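Flagellar assembly factor FliW (Geobacillus thermodenitrificans, PDB 5DMD) probably binds the translational repressor CsrA and relieves its repression of targets such as flagellin, and probably binds flagellin during flagellum assembly. Local coordinates at residues K3-H15 and I47-V59. The protein carries 1 engineered substitution. Sequence-based numbering, arbitrary orientation.
Sequences KIATKYHGDIEIH and ILQSVNTPALGFV
The amide of Q49 meets K7 and T6 of the N-terminal hairpin, a worked example of one buried side chain tying a loop to a β-sheet. Its CG lies anti to the backbone N (chi1 175°) and the chain bends at the next torsion, which turns the amide against the backbone of T6 and K7. Q49 OE1 accepts a nearly straight bond from K7 N (3.0 Å, 173°), the donor standing above the carbonyl plane, and receives a second hydrogen from a water that also binds Y8 N and H9 ND1. Both acceptors of Q49 NE2 lie near the amide plane, S50 O at 3.1 Å and P54 O at 3.0 Å from Q49 NE2, bracing the turn between strands 45-50 and 57-61.

Apolar groups flank this polar centre. The Y8 side chain runs across I47 at about a right angle, Y8 CD2 lying 3.6 Å from I47 CD1, while the H9 ring takes I47 CG1 at its edge and sends NE2 to Q39 O. At the other end I4 CG2 packs on V51 CG1 (3.9 Å), and A5 CB meets P54 CG (3.6 Å). K7 runs out extended, its CG over one face of the Y8 ring (3.7 Å above the plane); one water links NZ to A55 O, another to G57 O and Y8 OH.

With four hydrogen bonds on one carboxamide, the amide's rotation is fixed and its buried polar atoms are satisfied, whereas the ammonium group of K7, at the exposed margin, is linked by water to A55 O in the turn and G57 O at the start of the strand.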
# COMPACT_ATOMS: atom_id res chain seq x y z
N LYS A 3 0.95 20.34 -10.13
CA LYS A 3 -0.22 20.36 -9.28
C LYS A 3 -1.12 19.19 -9.67
O LYS A 3 -1.28 18.88 -10.85
CB LYS A 3 -0.98 21.68 -9.47
CG LYS A 3 -2.29 21.76 -8.69
CD LYS A 3 -2.14 22.62 -7.43
CE LYS A 3 -2.05 24.10 -7.77
NZ LYS A 3 -1.61 24.90 -6.60
N ILE A 4 -1.71 18.54 -8.66
CA ILE A 4 -2.66 17.46 -8.90
C ILE A 4 -3.87 17.66 -8.01
O ILE A 4 -3.80 18.35 -6.99
CB ILE A 4 -2.04 16.05 -8.68
CG1 ILE A 4 -1.59 15.83 -7.23
CG2 ILE A 4 -0.87 15.81 -9.64
CD1 ILE A 4 -1.21 14.38 -6.88
N ALA A 5 -5.00 17.07 -8.40
CA ALA A 5 -6.10 16.88 -7.47
C ALA A 5 -5.95 15.54 -6.77
O ALA A 5 -5.28 14.62 -7.27
CB ALA A 5 -7.45 16.97 -8.20
N THR A 6 -6.55 15.42 -5.58
CA THR A 6 -6.40 14.22 -4.75
C THR A 6 -7.74 13.82 -4.16
O THR A 6 -8.73 14.55 -4.22
CB THR A 6 -5.41 14.40 -3.60
OG1 THR A 6 -5.96 15.32 -2.64
CG2 THR A 6 -4.06 14.93 -4.09
N LYS A 7 -7.75 12.64 -3.54
CA LYS A 7 -8.97 12.14 -2.92
C LYS A 7 -9.24 12.78 -1.57
O LYS A 7 -10.39 13.11 -1.25
CB LYS A 7 -8.90 10.62 -2.74
CG LYS A 7 -10.19 10.01 -2.22
CD LYS A 7 -10.29 8.54 -2.55
CE LYS A 7 -11.42 7.90 -1.76
NZ LYS A 7 -11.54 6.45 -2.09
N TYR A 8 -8.19 12.97 -0.75
CA TYR A 8 -8.35 13.38 0.63
C TYR A 8 -7.61 14.66 1.01
O TYR A 8 -7.81 15.14 2.13
CB TYR A 8 -7.85 12.27 1.58
CG TYR A 8 -8.59 10.97 1.50
CD1 TYR A 8 -9.90 10.85 1.95
CD2 TYR A 8 -7.98 9.84 0.98
CE1 TYR A 8 -10.57 9.64 1.90
CE2 TYR A 8 -8.63 8.62 0.92
CZ TYR A 8 -9.93 8.53 1.38
OH TYR A 8 -10.59 7.33 1.32
N HIS A 9 -6.75 15.20 0.14
CA HIS A 9 -5.87 16.30 0.52
C HIS A 9 -6.15 17.60 -0.22
O HIS A 9 -5.43 18.58 -0.01
CB HIS A 9 -4.40 15.90 0.30
CG HIS A 9 -3.92 14.84 1.24
ND1 HIS A 9 -4.13 13.49 1.02
CD2 HIS A 9 -3.24 14.93 2.40
CE1 HIS A 9 -3.61 12.80 2.01
NE2 HIS A 9 -3.05 13.65 2.86
N GLY A 10 -7.18 17.64 -1.05
CA GLY A 10 -7.39 18.79 -1.92
C GLY A 10 -6.32 18.87 -3.00
O GLY A 10 -5.56 17.93 -3.24
N ASP A 11 -6.27 20.02 -3.66
CA ASP A 11 -5.25 20.23 -4.68
C ASP A 11 -3.90 20.49 -4.02
O ASP A 11 -3.77 21.39 -3.18
CB ASP A 11 -5.60 21.43 -5.56
CG ASP A 11 -6.78 21.18 -6.48
OD1 ASP A 11 -7.41 20.11 -6.43
OD2 ASP A 11 -7.10 22.11 -7.26
N ILE A 12 -2.86 19.75 -4.43
CA ILE A 12 -1.54 19.89 -3.84
C ILE A 12 -0.48 20.04 -4.92
O ILE A 12 -0.68 19.69 -6.09
CB ILE A 12 -1.17 18.76 -2.85
CG1 ILE A 12 -0.94 17.43 -3.57
CG2 ILE A 12 -2.26 18.56 -1.78
CD1 ILE A 12 -0.58 16.31 -2.69
N GLU A 13 0.69 20.51 -4.50
CA GLU A 13 1.85 20.63 -5.38
C GLU A 13 2.77 19.45 -5.09
O GLU A 13 3.08 19.17 -3.93
CB GLU A 13 2.58 21.94 -5.10
CG GLU A 13 3.89 22.11 -5.85
CD GLU A 13 4.56 23.44 -5.54
OE1 GLU A 13 3.83 24.40 -5.21
OE2 GLU A 13 5.81 23.52 -5.61
N ILE A 14 3.20 18.77 -6.15
CA ILE A 14 4.09 17.63 -5.99
C ILE A 14 5.34 17.85 -6.82
O ILE A 14 5.33 18.54 -7.84
CB ILE A 14 3.44 16.27 -6.33
CG1 ILE A 14 2.98 16.23 -7.79
CG2 ILE A 14 2.26 15.99 -5.40
CD1 ILE A 14 2.79 14.82 -8.32
N HIS A 15 6.45 17.29 -6.33
CA HIS A 15 7.73 17.37 -7.01
C HIS A 15 8.01 16.05 -7.73
O HIS A 15 7.49 14.99 -7.35
CB HIS A 15 8.85 17.65 -6.01
CG HIS A 15 8.56 18.78 -5.08
ND1 HIS A 15 8.44 18.61 -3.71
CD2 HIS A 15 8.37 20.10 -5.31
CE1 HIS A 15 8.18 19.77 -3.15
NE2 HIS A 15 8.14 20.69 -4.09
N ILE A 47 -1.86 7.66 2.28
CA ILE A 47 -2.66 7.52 1.07
C ILE A 47 -1.74 7.23 -0.10
O ILE A 47 -0.82 8.01 -0.39
CB ILE A 47 -3.50 8.78 0.78
CG1 ILE A 47 -4.36 9.13 1.99
CG2 ILE A 47 -4.38 8.54 -0.45
CD1 ILE A 47 -5.28 7.99 2.42
N LEU A 48 -1.99 6.12 -0.79
CA LEU A 48 -1.35 5.85 -2.08
C LEU A 48 -2.19 6.57 -3.14
O LEU A 48 -3.25 6.08 -3.53
CB LEU A 48 -1.29 4.35 -2.32
CG LEU A 48 -0.60 3.91 -3.61
CD1 LEU A 48 0.88 4.26 -3.57
CD2 LEU A 48 -0.83 2.41 -3.84
N GLN A 49 -1.71 7.73 -3.60
CA GLN A 49 -2.50 8.65 -4.42
C GLN A 49 -1.99 8.66 -5.85
O GLN A 49 -0.83 8.98 -6.10
CB GLN A 49 -2.41 10.06 -3.85
CG GLN A 49 -3.09 11.13 -4.69
CD GLN A 49 -4.60 10.99 -4.69
OE1 GLN A 49 -5.24 11.04 -3.64
NE2 GLN A 49 -5.16 10.77 -5.88
N SER A 50 -2.87 8.32 -6.80
CA SER A 50 -2.51 8.44 -8.21
C SER A 50 -2.26 9.90 -8.57
O SER A 50 -3.02 10.80 -8.19
CB SER A 50 -3.65 7.91 -9.08
OG SER A 50 -3.41 8.26 -10.43
N VAL A 51 -1.20 10.14 -9.34
CA VAL A 51 -0.88 11.47 -9.86
C VAL A 51 -1.74 11.85 -11.05
O VAL A 51 -1.82 13.04 -11.40
CB VAL A 51 0.63 11.44 -10.20
CG1 VAL A 51 1.09 12.68 -10.95
CG2 VAL A 51 1.43 11.25 -8.95
N ASN A 52 -2.43 10.89 -11.66
CA ASN A 52 -3.23 11.15 -12.84
C ASN A 52 -4.73 11.06 -12.60
O ASN A 52 -5.49 11.68 -13.35
CB ASN A 52 -2.86 10.17 -13.96
CG ASN A 52 -1.43 10.34 -14.41
OD1 ASN A 52 -1.09 11.35 -15.02
ND2 ASN A 52 -0.58 9.37 -14.08
N THR A 53 -5.17 10.32 -11.59
CA THR A 53 -6.59 10.05 -11.36
C THR A 53 -6.93 10.39 -9.91
O THR A 53 -6.64 9.58 -9.00
CB THR A 53 -6.90 8.58 -11.64
OG1 THR A 53 -6.48 8.26 -12.96
CG2 THR A 53 -8.40 8.33 -11.53
N PRO A 54 -7.54 11.55 -9.65
CA PRO A 54 -7.76 11.96 -8.25
C PRO A 54 -8.50 10.95 -7.39
O PRO A 54 -8.16 10.79 -6.21
CB PRO A 54 -8.54 13.28 -8.40
CG PRO A 54 -8.10 13.82 -9.72
CD PRO A 54 -7.86 12.62 -10.60
N ALA A 55 -9.50 10.26 -7.93
CA ALA A 55 -10.30 9.36 -7.11
C ALA A 55 -9.54 8.10 -6.72
O ALA A 55 -9.99 7.38 -5.81
CB ALA A 55 -11.61 9.01 -7.82
N LEU A 56 -8.43 7.80 -7.38
CA LEU A 56 -7.67 6.59 -7.10
C LEU A 56 -6.71 6.89 -5.96
O LEU A 56 -5.54 7.24 -6.18
CB LEU A 56 -6.93 6.12 -8.35
CG LEU A 56 -6.63 4.62 -8.38
CD1 LEU A 56 -7.88 3.83 -8.02
CD2 LEU A 56 -6.09 4.19 -9.74
N GLY A 57 -7.20 6.77 -4.73
CA GLY A 57 -6.38 6.97 -3.55
C GLY A 57 -6.67 5.93 -2.48
O GLY A 57 -7.73 5.96 -1.85
N PHE A 58 -5.74 5.01 -2.28
CA PHE A 58 -5.93 3.89 -1.36
C PHE A 58 -5.37 4.21 0.03
O PHE A 58 -4.35 4.89 0.16
CB PHE A 58 -5.24 2.64 -1.90
CG PHE A 58 -5.68 2.26 -3.29
CD1 PHE A 58 -5.03 2.77 -4.41
CD2 PHE A 58 -6.74 1.39 -3.48
CE1 PHE A 58 -5.45 2.42 -5.69
CE2 PHE A 58 -7.16 1.03 -4.76
CZ PHE A 58 -6.51 1.55 -5.86
N VAL A 59 -6.05 3.70 1.06
CA VAL A 59 -5.61 3.88 2.44
C VAL A 59 -4.65 2.76 2.80
O VAL A 59 -5.02 1.58 2.74
CB VAL A 59 -6.80 3.90 3.40
CG1 VAL A 59 -6.30 4.09 4.82
CG2 VAL A 59 -7.78 5.00 3.02
O HOH W 1 -4.62 13.00 -9.16
O HOH W 2 -9.63 5.33 -0.08
O HOH W 3 -12.43 6.85 -4.62
O HOH W 4 -5.53 11.97 -1.00